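Local atomic coordinates of carbohydrate kinase, pfkB family (Enterococcus faecalis, PDB entry 3KTN), a protein that probably phosphorylates 2-keto-3-deoxygluconate or a related sugar, as a magnesium-binding member of the PfkB (ribokinase-like) carbohydrate kinase family. Residues A[235-240]-A[284-289]; A[241-246]-A[309-314]; A[253-258]-A[262-267]; A[292-295]-A[301-304]. All blocks are in the same frame, centred on the assembly; numbering follows the deposited sequence.

Contact 1: A[235-240]-A[284-289]; sequences LEWFAG and AGILYG
Trp237 and Ala239 of strand 237-240 face Ile286 and Gly289 of helix 284-289, with the short strand and helix axes 9.8 Å apart at closest approach and their directions 148° apart, so the two elements run roughly antiparallel. The CA atoms of Ala239 and Ile286 come nearest, at 7.7 Å. From this strand Trp237 and Ala239 are turned to the helix, whereas Phe238 between them points to the other side of the sheet, onto Ile226 and Met230 of helix 218-233. Ile286 carries most of the helix side. Its CG2 branch, anti to the backbone N (CG1 at chi1 -67°), lies 3.6 Å from Trp237 CE3 and almost as near to CZ3. The other branch serves the second residue on along the strand, CG1 standing 4.1 Å from Ala239 CB. This is a helix laid on one face of the large central sheet of the ribokinase-like alpha/beta fold, with helix 218-233 on the other face. The rim of the indole also reaches the helix backbone: Trp237 CZ3 is 3.6 Å from Ile286 O, which sits at the ring edge in the plane of the indole. One turn further on, Gly289 brings bare backbone to the indole, its C atom 4.5 Å from Trp237 CH2. All four touching residues are buried, and the joint is apolar packing. Tyr290, the next residue of the helix, meets the Trp237 ring edge-to-face, and its hydroxyl shares a hydrogen bond with Glu236 OE2. Strand 237-240 itself is paired through its backbone with Val197 and Tyr257 in the neighbouring strands 196-198 and 250-257.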
loop_
_atom_site.group_PDB
_atom_site.type_symbol
_atom_site.label_atom_id
_atom_site.label_comp_id
_atom_site.label_asym_id
_atom_site.label_seq_id
_atom_site.Cartn_x
_atom_site.Cartn_y
_atom_site.Cartn_z
ATOM N N LEU A 235 32.967 35.840 -12.734
ATOM C CA LEU A 235 31.645 35.347 -12.368
ATOM C C LEU A 235 30.832 36.472 -11.752
ATOM O O LEU A 235 31.386 37.385 -11.137
ATOM C CB LEU A 235 31.768 34.204 -11.361
ATOM C CG LEU A 235 32.617 33.018 -11.818
ATOM C CD1 LEU A 235 32.721 32.003 -10.693
ATOM C CD2 LEU A 235 32.004 32.395 -13.066
ATOM N N GLU A 236 29.515 36.402 -11.917
ATOM C CA GLU A 236 28.613 37.408 -11.375
ATOM C C GLU A 236 28.127 37.033 -9.970
ATOM O O GLU A 236 28.109 37.875 -9.066
ATOM C CB GLU A 236 27.420 37.583 -12.318
ATOM C CG GLU A 236 26.425 38.630 -11.886
ATOM C CD GLU A 236 25.315 38.797 -12.892
ATOM O OE1 GLU A 236 25.341 38.086 -13.918
ATOM O OE2 GLU A 236 24.417 39.636 -12.665
ATOM N N TRP A 237 27.746 35.766 -9.791
ATOM C CA TRP A 237 27.253 35.268 -8.501
ATOM C C TRP A 237 27.828 33.899 -8.158
ATOM O O TRP A 237 27.946 33.033 -9.019
ATOM C CB TRP A 237 25.722 35.141 -8.520
ATOM C CG TRP A 237 24.942 36.370 -8.141
ATOM C CD1 TRP A 237 25.386 37.657 -8.134
ATOM C CD2 TRP A 237 23.551 36.424 -7.784
ATOM N NE1 TRP A 237 24.361 38.513 -7.803
ATOM C CE2 TRP A 237 23.221 37.781 -7.586
ATOM C CE3 TRP A 237 22.548 35.455 -7.621
ATOM C CZ2 TRP A 237 21.934 38.201 -7.226
ATOM C CZ3 TRP A 237 21.263 35.871 -7.263
ATOM C CH2 TRP A 237 20.970 37.233 -7.073
ATOM N N PHE A 238 28.194 33.717 -6.893
ATOM C CA PHE A 238 28.706 32.441 -6.405
ATOM C C PHE A 238 27.886 32.165 -5.151
ATOM O O PHE A 238 27.846 32.995 -4.243
ATOM C CB PHE A 238 30.185 32.533 -6.028
ATOM C CG PHE A 238 30.756 31.235 -5.513
ATOM C CD1 PHE A 238 31.010 30.177 -6.381
ATOM C CD2 PHE A 238 31.023 31.063 -4.158
ATOM C CE1 PHE A 238 31.527 28.962 -5.903
ATOM C CE2 PHE A 238 31.536 29.860 -3.674
ATOM C CZ PHE A 238 31.789 28.807 -4.550
ATOM N N ALA A 239 27.222 31.014 -5.095
ATOM C CA ALA A 239 26.398 30.707 -3.931
ATOM C C ALA A 239 26.460 29.250 -3.497
ATOM O O ALA A 239 26.786 28.360 -4.282
ATOM C CB ALA A 239 24.954 31.117 -4.196
ATOM N N GLY A 240 26.147 29.026 -2.227
ATOM C CA GLY A 240 26.171 27.691 -1.669
ATOM C C GLY A 240 25.648 27.723 -0.249
ATOM O O GLY A 240 25.155 28.752 0.217
ATOM N N ALA A 284 17.592 26.907 -6.710
ATOM C CA ALA A 284 16.354 27.407 -7.304
ATOM C C ALA A 284 15.952 28.712 -6.641
ATOM O O ALA A 284 15.446 29.622 -7.298
ATOM C CB ALA A 284 15.234 26.380 -7.152
ATOM N N GLY A 285 16.168 28.796 -5.333
ATOM C CA GLY A 285 15.830 30.000 -4.602
ATOM C C GLY A 285 16.735 31.154 -5.004
ATOM O O GLY A 285 16.283 32.299 -5.115
ATOM N N ILE A 286 18.017 30.856 -5.208
ATOM C CA ILE A 286 18.988 31.870 -5.613
ATOM C C ILE A 286 18.628 32.379 -7.002
ATOM O O ILE A 286 18.548 33.584 -7.227
ATOM C CB ILE A 286 20.429 31.300 -5.653
ATOM C CG1 ILE A 286 20.901 30.940 -4.239
ATOM C CG2 ILE A 286 21.371 32.305 -6.301
ATOM C CD1 ILE A 286 20.781 32.072 -3.219
ATOM N N LEU A 287 18.408 31.457 -7.936
ATOM C CA LEU A 287 18.046 31.838 -9.295
ATOM C C LEU A 287 16.753 32.638 -9.324
ATOM O O LEU A 287 16.623 33.584 -10.098
ATOM C CB LEU A 287 17.914 30.602 -10.190
ATOM C CG LEU A 287 19.239 29.890 -10.461
ATOM C CD1 LEU A 287 19.062 28.782 -11.488
ATOM C CD2 LEU A 287 20.244 30.913 -10.964
ATOM N N TYR A 288 15.791 32.261 -8.485
ATOM C CA TYR A 288 14.523 32.979 -8.447
ATOM C C TYR A 288 14.749 34.410 -7.987
ATOM O O TYR A 288 14.150 35.344 -8.523
ATOM C CB TYR A 288 13.526 32.320 -7.493
ATOM C CG TYR A 288 12.197 33.037 -7.503
ATOM C CD1 TYR A 288 11.391 33.023 -8.641
ATOM C CD2 TYR A 288 11.777 33.792 -6.406
ATOM C CE1 TYR A 288 10.199 33.749 -8.691
ATOM C CE2 TYR A 288 10.590 34.518 -6.446
ATOM C CZ TYR A 288 9.808 34.494 -7.590
ATOM O OH TYR A 288 8.634 35.219 -7.639
ATOM N N GLY A 289 15.598 34.567 -6.974
ATOM C CA GLY A 289 15.902 35.888 -6.455
ATOM C C GLY A 289 16.537 36.715 -7.558
ATOM O O GLY A 289 16.273 37.909 -7.691
#

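Contact 2: A[241-246]-A[309-314]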
loop_
_atom_site.group_PDB
_atom_site.type_symbol
_atom_site.label_atom_id
_atom_site.label_comp_id
_atom_site.label_asym_id
_atom_site.label_seq_id
_atom_site.Cartn_x
_atom_site.Cartn_y
_atom_site.Cartn_z
ATOM N N THR A 241 25.755 26.597 0.444
ATOM C CA THR A 241 25.276 26.510 1.814
ATOM C C THR A 241 26.276 25.799 2.697
ATOM O O THR A 241 27.106 25.024 2.232
ATOM C CB THR A 241 23.962 25.715 1.914
ATOM O OG1 THR A 241 24.197 24.365 1.495
ATOM C CG2 THR A 241 22.885 26.339 1.049
ATOM N N THR A 242 26.176 26.060 3.987
ATOM C CA THR A 242 27.056 25.428 4.938
ATOM C C THR A 242 26.213 24.808 6.042
ATOM O O THR A 242 25.324 25.454 6.602
ATOM C CB THR A 242 28.072 26.449 5.520
ATOM O OG1 THR A 242 28.688 25.903 6.693
ATOM C CG2 THR A 242 27.386 27.755 5.865
ATOM N N ARG A 243 26.473 23.535 6.315
ATOM C CA ARG A 243 25.766 22.800 7.355
ATOM C C ARG A 243 26.612 22.823 8.615
ATOM O O ARG A 243 27.830 22.659 8.561
ATOM C CB ARG A 243 25.536 21.351 6.922
ATOM C CG ARG A 243 24.615 21.207 5.729
ATOM C CD ARG A 243 24.733 19.828 5.102
ATOM N NE ARG A 243 23.995 19.749 3.843
ATOM C CZ ARG A 243 22.672 19.649 3.756
ATOM N NH1 ARG A 243 21.936 19.609 4.858
ATOM N NH2 ARG A 243 22.085 19.604 2.563
ATOM N N SER A 244 25.964 23.039 9.752
ATOM C CA SER A 244 26.659 23.079 11.027
ATOM C C SER A 244 25.799 22.385 12.068
ATOM O O SER A 244 24.624 22.104 11.826
ATOM C CB SER A 244 26.924 24.529 11.450
ATOM O OG SER A 244 25.717 25.268 11.568
ATOM N N HIS A 245 26.381 22.100 13.226
ATOM C CA HIS A 245 25.632 21.443 14.280
ATOM C C HIS A 245 26.125 21.816 15.665
ATOM O O HIS A 245 27.301 21.658 15.985
ATOM C CB HIS A 245 25.689 19.919 14.118
ATOM C CG HIS A 245 27.048 19.333 14.347
ATOM N ND1 HIS A 245 28.103 19.540 13.483
ATOM C CD2 HIS A 245 27.529 18.560 15.349
ATOM C CE1 HIS A 245 29.175 18.919 13.944
ATOM N NE2 HIS A 245 28.853 18.317 15.076
ATOM N N SER A 246 25.217 22.339 16.477
ATOM C CA SER A 246 25.535 22.685 17.850
ATOM C C SER A 246 25.103 21.432 18.592
ATOM O O SER A 246 24.689 20.461 17.958
ATOM C CB SER A 246 24.714 23.891 18.309
ATOM O OG SER A 246 25.076 25.058 17.589
ATOM N N LEU A 309 13.211 23.810 3.748
ATOM C CA LEU A 309 11.926 23.216 3.388
ATOM C C LEU A 309 12.098 21.937 2.577
ATOM O O LEU A 309 11.361 20.979 2.773
ATOM C CB LEU A 309 11.086 24.209 2.582
ATOM C CG LEU A 309 10.406 25.340 3.359
ATOM C CD1 LEU A 309 9.861 26.362 2.378
ATOM C CD2 LEU A 309 9.284 24.773 4.228
ATOM N N ALA A 310 13.075 21.924 1.674
ATOM C CA ALA A 310 13.323 20.755 0.838
ATOM C C ALA A 310 13.681 19.534 1.675
ATOM O O ALA A 310 13.406 18.400 1.269
ATOM C CB ALA A 310 14.435 21.041 -0.164
ATOM N N HIS A 311 14.295 19.761 2.835
ATOM C CA HIS A 311 14.669 18.658 3.721
ATOM C C HIS A 311 13.452 18.034 4.409
ATOM O O HIS A 311 13.537 16.929 4.936
ATOM C CB HIS A 311 15.658 19.124 4.799
ATOM C CG HIS A 311 17.034 19.417 4.284
ATOM N ND1 HIS A 311 17.315 20.495 3.468
ATOM C CD2 HIS A 311 18.215 18.783 4.483
ATOM C CE1 HIS A 311 18.605 20.511 3.191
ATOM N NE2 HIS A 311 19.176 19.483 3.794
ATOM N N THR A 312 12.324 18.740 4.404
ATOM C CA THR A 312 11.111 18.229 5.031
ATOM C C THR A 312 10.189 17.582 3.999
ATOM O O THR A 312 9.116 17.065 4.342
ATOM C CB THR A 312 10.309 19.345 5.682
ATOM O OG1 THR A 312 9.657 20.099 4.653
ATOM C CG2 THR A 312 11.222 20.264 6.491
ATOM N N ILE A 313 10.601 17.628 2.733
ATOM C CA ILE A 313 9.817 17.063 1.638
ATOM C C ILE A 313 10.400 15.728 1.213
ATOM O O ILE A 313 11.587 15.634 0.905
ATOM C CB ILE A 313 9.787 18.036 0.432
ATOM C CG1 ILE A 313 9.052 19.328 0.843
ATOM C CG2 ILE A 313 9.122 17.368 -0.771
ATOM C CD1 ILE A 313 8.984 20.408 -0.243
ATOM N N GLN A 314 9.581 14.681 1.222
ATOM C CA GLN A 314 10.077 13.366 0.823
ATOM C C GLN A 314 10.439 13.392 -0.664
ATOM O O GLN A 314 9.684 13.921 -1.482
ATOM C CB GLN A 314 9.013 12.296 1.103
ATOM C CG GLN A 314 8.702 12.132 2.591
ATOM C CD GLN A 314 7.651 11.075 2.856
ATOM O OE1 GLN A 314 7.886 9.873 2.655
ATOM N NE2 GLN A 314 6.477 11.510 3.296
#
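Arg243 reaches from strand 241-245 to His311, in the C-terminal end region of helix 296-310, and grips one atom of it with both terminal nitrogens. NH1 donates to His311 NE2 at 3.0 Å with an N-H...N angle of 154°; NH2 donates to the same NE2 at 3.2 Å, a more bent bond. NE2 lies practically in the guanidinium plane, so the arginine meets it end-on. Seen from the imidazole the two donors differ: NH2 is near the ring plane, while NH1 is tilted 28° out of it. The arginine chain is extended from CG to NE, which carries the guanidinium across a gap of 12.4 Å between the CA atoms of Arg243 and His311. NE2 acts as the acceptor here, and the other ring nitrogen, ND1, is hydrogen-bonded to Gly307 O one turn back in the helix. With both nitrogens engaged, the rotation of the imidazole is fixed; NE2 accepting and ND1 bonded to a carbonyl is consistent with a neutral ring protonated at ND1. Beside it, Leu309 O takes two donors from Thr312, OG1 at 2.7 Å and the backbone N at 2.9 Å. The OG1 bond falls on a lone pair of that carbonyl, within a chain reversal that includes a type I turn from Ala310 to Ile313. The second subunit takes up Thr312 O through its Arg99. The His311 side chain is about 6 Å from the bound magnesium ion, whose site includes Asp274 and Ile276, and the His311 backbone is hydrogen-bonded to Asp274: a second-shell arrangement beside the metal site of this PfkB-family kinase.

Contact 3: A[253-258]-A[262-267]; sequences SGYLYT and YQQSEK
Leu256 and Gln263 form the hydrogen-bonded pair of this antiparallel hairpin, Leu256 N giving to Gln263 O at 2.8 Å and Gln263 N returning to Leu256 O at 2.9 Å. On either side of it, Tyr255 faces Gln264 and Tyr257 faces Tyr262 in non-hydrogen-bonded pairs. The rings of Tyr257 and Tyr262 lie alongside each other, pointing the same way, with planes 13° apart and centroids 4.6 Å apart; they are slid so far that they barely overlap. Tyr262 OH is tied within its own strand, donating to a lone pair of Gln264 OE1 at 2.7 Å. That bond holds the amide, whose chain bends at chi2 (87°) toward the partner strand and brings NE2 2.7 Å from Ser253 OG in a weak bond. Beyond Gln264 the strand pairing continues from Ser265 N to Gly254 O at 2.9 Å. A side chain replaces the returning carbonyl: Gly254 N donates to Ser265 OG, which also bonds Thr304 OG1 of helix 296-310. Tyr257 packs on helix 218-233, Leu256 and Gln263 on Leu296 at the start of helix 296-310; strand 237-245 pairs with the other edge of strand 250-257, toward the middle of the sheet, and 262-269 is the outermost strand within the chain.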
loop_
_atom_site.group_PDB
_atom_site.type_symbol
_atom_site.label_atom_id
_atom_site.label_comp_id
_atom_site.label_asym_id
_atom_site.label_seq_id
_atom_site.Cartn_x
_atom_site.Cartn_y
_atom_site.Cartn_z
ATOM N N SER A 253 22.882 27.162 6.568
ATOM C CA SER A 253 23.152 28.570 6.341
ATOM C C SER A 253 23.554 28.774 4.891
ATOM O O SER A 253 24.373 28.029 4.355
ATOM C CB SER A 253 24.274 29.048 7.266
ATOM O OG SER A 253 24.378 30.457 7.221
ATOM N N GLY A 254 22.970 29.774 4.250
ATOM C CA GLY A 254 23.307 30.025 2.865
ATOM C C GLY A 254 24.168 31.262 2.698
ATOM O O GLY A 254 24.084 32.200 3.493
ATOM N N TYR A 255 25.013 31.259 1.672
ATOM C CA TYR A 255 25.867 32.407 1.394
ATOM C C TYR A 255 25.804 32.740 -0.085
ATOM O O TYR A 255 25.623 31.855 -0.927
ATOM C CB TYR A 255 27.313 32.132 1.817
ATOM C CG TYR A 255 27.887 30.860 1.252
ATOM C CD1 TYR A 255 28.240 30.768 -0.094
ATOM C CD2 TYR A 255 28.040 29.728 2.057
ATOM C CE1 TYR A 255 28.725 29.583 -0.627
ATOM C CE2 TYR A 255 28.524 28.538 1.534
ATOM C CZ TYR A 255 28.864 28.477 0.189
ATOM O OH TYR A 255 29.338 27.303 -0.337
ATOM N N LEU A 256 25.936 34.028 -0.388
ATOM C CA LEU A 256 25.893 34.520 -1.759
ATOM C C LEU A 256 26.972 35.588 -1.943
ATOM O O LEU A 256 26.946 36.629 -1.281
ATOM C CB LEU A 256 24.508 35.106 -2.049
ATOM C CG LEU A 256 24.251 35.835 -3.368
ATOM C CD1 LEU A 256 24.558 34.932 -4.554
ATOM C CD2 LEU A 256 22.801 36.288 -3.395
ATOM N N TYR A 257 27.917 35.320 -2.841
ATOM C CA TYR A 257 29.019 36.247 -3.112
ATOM C C TYR A 257 28.970 36.857 -4.507
ATOM O O TYR A 257 28.404 36.289 -5.444
ATOM C CB TYR A 257 30.374 35.537 -3.012
ATOM C CG TYR A 257 30.799 35.052 -1.648
ATOM C CD1 TYR A 257 31.596 35.843 -0.820
ATOM C CD2 TYR A 257 30.457 33.774 -1.208
ATOM C CE1 TYR A 257 32.048 35.366 0.410
ATOM C CE2 TYR A 257 30.900 33.291 0.016
ATOM C CZ TYR A 257 31.694 34.087 0.818
ATOM O OH TYR A 257 32.135 33.593 2.023
ATOM N N THR A 258 29.582 38.027 -4.619
ATOM C CA THR A 258 29.738 38.730 -5.884
ATOM C C THR A 258 31.226 39.041 -5.799
ATOM O O THR A 258 31.866 38.713 -4.797
ATOM C CB THR A 258 28.960 40.055 -5.944
ATOM O OG1 THR A 258 29.455 40.945 -4.939
ATOM C CG2 THR A 258 27.475 39.816 -5.731
ATOM N N TYR A 262 29.425 40.168 -0.040
ATOM C CA TYR A 262 29.248 38.897 0.646
ATOM C C TYR A 262 28.023 38.951 1.544
ATOM O O TYR A 262 27.950 39.771 2.458
ATOM C CB TYR A 262 30.491 38.570 1.479
ATOM C CG TYR A 262 30.263 37.527 2.550
ATOM C CD1 TYR A 262 29.621 36.322 2.258
ATOM C CD2 TYR A 262 30.702 37.737 3.855
ATOM C CE1 TYR A 262 29.425 35.357 3.236
ATOM C CE2 TYR A 262 30.514 36.778 4.841
ATOM C CZ TYR A 262 29.876 35.590 4.525
ATOM O OH TYR A 262 29.701 34.635 5.495
ATOM N N GLN A 263 27.064 38.069 1.279
ATOM C CA GLN A 263 25.837 38.020 2.063
ATOM C C GLN A 263 25.611 36.617 2.612
ATOM O O GLN A 263 25.525 35.647 1.862
ATOM C CB GLN A 263 24.646 38.437 1.204
ATOM C CG GLN A 263 23.512 39.019 2.008
ATOM C CD GLN A 263 23.947 40.243 2.782
ATOM O OE1 GLN A 263 24.448 41.209 2.204
ATOM N NE2 GLN A 263 23.764 40.212 4.096
ATOM N N GLN A 264 25.519 36.523 3.931
ATOM C CA GLN A 264 25.316 35.252 4.608
ATOM C C GLN A 264 24.004 35.323 5.375
ATOM O O GLN A 264 23.687 36.349 5.973
ATOM C CB GLN A 264 26.471 35.002 5.582
ATOM C CG GLN A 264 26.361 33.735 6.410
ATOM C CD GLN A 264 26.941 32.524 5.712
ATOM O OE1 GLN A 264 28.119 32.503 5.359
ATOM N NE2 GLN A 264 26.117 31.501 5.515
ATOM N N SER A 265 23.235 34.241 5.354
ATOM C CA SER A 265 21.968 34.218 6.076
ATOM C C SER A 265 22.254 33.746 7.495
ATOM O O SER A 265 23.327 33.210 7.769
ATOM C CB SER A 265 20.988 33.247 5.416
ATOM O OG SER A 265 21.287 31.911 5.779
ATOM N N GLU A 266 21.306 33.951 8.400
ATOM C CA GLU A 266 21.494 33.497 9.772
ATOM C C GLU A 266 21.246 31.990 9.784
ATOM O O GLU A 266 20.490 31.491 8.955
ATOM C CB GLU A 266 20.509 34.204 10.706
ATOM C CG GLU A 266 19.057 34.126 10.256
ATOM C CD GLU A 266 18.101 34.751 11.262
ATOM O OE1 GLU A 266 18.289 35.943 11.599
ATOM O OE2 GLU A 266 17.162 34.053 11.712
ATOM N N LYS A 267 21.893 31.274 10.702
ATOM C CA LYS A 267 21.716 29.826 10.806
ATOM C C LYS A 267 20.241 29.484 10.985
ATOM O O LYS A 267 19.555 30.079 11.812
ATOM C CB LYS A 267 22.475 29.253 12.007
ATOM C CG LYS A 267 23.982 29.336 11.939
ATOM C CD LYS A 267 24.612 28.513 13.065
ATOM C CE LYS A 267 24.054 28.895 14.444
ATOM N NZ LYS A 267 24.592 28.024 15.539
#

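Contact 4: A[292-295]-A[301-304]; sequences QNWS and TFAT
Trp294 and Phe302 come together through their first torsions: the indole CG is anti to its carbonyl carbon (chi1 -80°), and the phenyl CG is anti to the backbone N (chi1 180°), each ring being carried toward the other segment. The result is a T-shaped, edge-to-face pair in the loop that joins two consecutive helices, 278-291 and 296-310, of the ribokinase-like alpha/beta fold, the loop folding back on the second of them. The planes are 72° apart and the centroids of the indole six-membered ring and the phenyl ring are 5.0 Å apart. The edge belongs to Trp294 and the face to Phe302. CZ3 stands over the CG side of the phenyl ring, off its centre, while CH2 reaches Phe302 CD1 at 3.7 Å. Asn293, with positive phi, ends the first helix in a Schellman motif, and Ser295 is the N-cap of the second, its OG bonded to Lys298 N; Trp294 is thus held between a helix end and a helix start. Lys298 makes a cation-pi contact with the indole, and Tyr288 meets it edge-to-face. Phe302 also packs on Val322, Val325 and Asn326 of helix 322-330. Within the loop, Gln292 CB lies 3.5 Å above one face of the indole, nearer its rim.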
loop_
_atom_site.group_PDB
_atom_site.type_symbol
_atom_site.label_atom_id
_atom_site.label_comp_id
_atom_site.label_asym_id
_atom_site.label_seq_id
_atom_site.Cartn_x
_atom_site.Cartn_y
_atom_site.Cartn_z
ATOM N N GLN A 292 14.136 38.014 -10.096
ATOM C CA GLN A 292 13.314 39.089 -9.556
ATOM C C GLN A 292 14.160 40.309 -9.204
ATOM O O GLN A 292 13.649 41.286 -8.657
ATOM C CB GLN A 292 12.581 38.617 -8.298
ATOM C CG GLN A 292 11.680 37.410 -8.490
ATOM C CD GLN A 292 10.621 37.631 -9.545
ATOM O OE1 GLN A 292 10.681 37.054 -10.629
ATOM N NE2 GLN A 292 9.646 38.476 -9.235
ATOM N N ASN A 293 15.450 40.247 -9.521
ATOM C CA ASN A 293 16.371 41.334 -9.213
ATOM C C ASN A 293 16.230 41.722 -7.748
ATOM O O ASN A 293 15.993 42.887 -7.421
ATOM C CB ASN A 293 16.104 42.557 -10.101
ATOM C CG ASN A 293 16.393 42.288 -11.570
ATOM O OD1 ASN A 293 15.485 42.013 -12.357
ATOM N ND2 ASN A 293 17.668 42.355 -11.942
ATOM N N TRP A 294 16.361 40.730 -6.871
ATOM C CA TRP A 294 16.274 40.945 -5.432
ATOM C C TRP A 294 17.655 41.293 -4.897
ATOM O O TRP A 294 18.661 41.039 -5.552
ATOM C CB TRP A 294 15.801 39.675 -4.717
ATOM C CG TRP A 294 14.329 39.416 -4.751
ATOM C CD1 TRP A 294 13.351 40.259 -5.191
ATOM C CD2 TRP A 294 13.662 38.240 -4.278
ATOM N NE1 TRP A 294 12.115 39.683 -5.019
ATOM C CE2 TRP A 294 12.277 38.441 -4.456
ATOM C CE3 TRP A 294 14.103 37.035 -3.710
ATOM C CZ2 TRP A 294 11.324 37.482 -4.098
ATOM C CZ3 TRP A 294 13.155 36.079 -3.351
ATOM C CH2 TRP A 294 11.781 36.312 -3.546
ATOM N N SER A 295 17.702 41.861 -3.699
ATOM C CA SER A 295 18.979 42.191 -3.090
ATOM C C SER A 295 19.624 40.865 -2.713
ATOM O O SER A 295 18.946 39.838 -2.655
ATOM C CB SER A 295 18.772 43.036 -1.836
ATOM O OG SER A 295 18.082 42.301 -0.845
ATOM N N THR A 301 18.270 34.816 1.953
ATOM C CA THR A 301 17.332 34.473 3.017
ATOM C C THR A 301 16.234 33.564 2.457
ATOM O O THR A 301 15.899 32.534 3.039
ATOM C CB THR A 301 16.660 35.729 3.607
ATOM O OG1 THR A 301 17.621 36.475 4.361
ATOM C CG2 THR A 301 15.506 35.338 4.515
ATOM N N PHE A 302 15.683 33.965 1.318
ATOM C CA PHE A 302 14.631 33.216 0.659
ATOM C C PHE A 302 15.123 31.814 0.281
ATOM O O PHE A 302 14.446 30.819 0.542
ATOM C CB PHE A 302 14.197 33.967 -0.595
ATOM C CG PHE A 302 13.103 33.292 -1.363
ATOM C CD1 PHE A 302 11.768 33.581 -1.100
ATOM C CD2 PHE A 302 13.406 32.377 -2.361
ATOM C CE1 PHE A 302 10.748 32.966 -1.823
ATOM C CE2 PHE A 302 12.392 31.755 -3.090
ATOM C CZ PHE A 302 11.060 32.054 -2.818
ATOM N N ALA A 303 16.306 31.747 -0.325
ATOM C CA ALA A 303 16.892 30.485 -0.763
ATOM C C ALA A 303 17.233 29.516 0.374
ATOM O O ALA A 303 17.064 28.303 0.228
ATOM C CB ALA A 303 18.133 30.761 -1.603
ATOM N N THR A 304 17.718 30.043 1.494
ATOM C CA THR A 304 18.074 29.206 2.632
ATOM C C THR A 304 16.816 28.567 3.227
ATOM O O THR A 304 16.815 27.379 3.559
ATOM C CB THR A 304 18.822 30.020 3.721
ATOM O OG1 THR A 304 19.937 30.696 3.126
ATOM C CG2 THR A 304 19.348 29.099 4.818
#

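Overall arrangement
Along the chain, strand 237-245 supplies the first segments of contacts 1 and 2, which adjoin in sequence. The hairpin of contact 3 follows, closing a short loop of three residues and falling wholly within the spans of contacts 1 and 2. Contact 1 closes when helix 278-291 returns to the strand; contact 4 then joins the interhelical loop to helix 296-310, after contact 1 but within the span of contact 2, which closes last. Contacts 1 and 2 therefore cross. Spatially, the hairpin is bonded to strand 237-245, and Ser265 and Thr304 link contact 3 to contact 4. Gly289 O and Trp294 N probably hydrogen-bond, joining contacts 1 and 4.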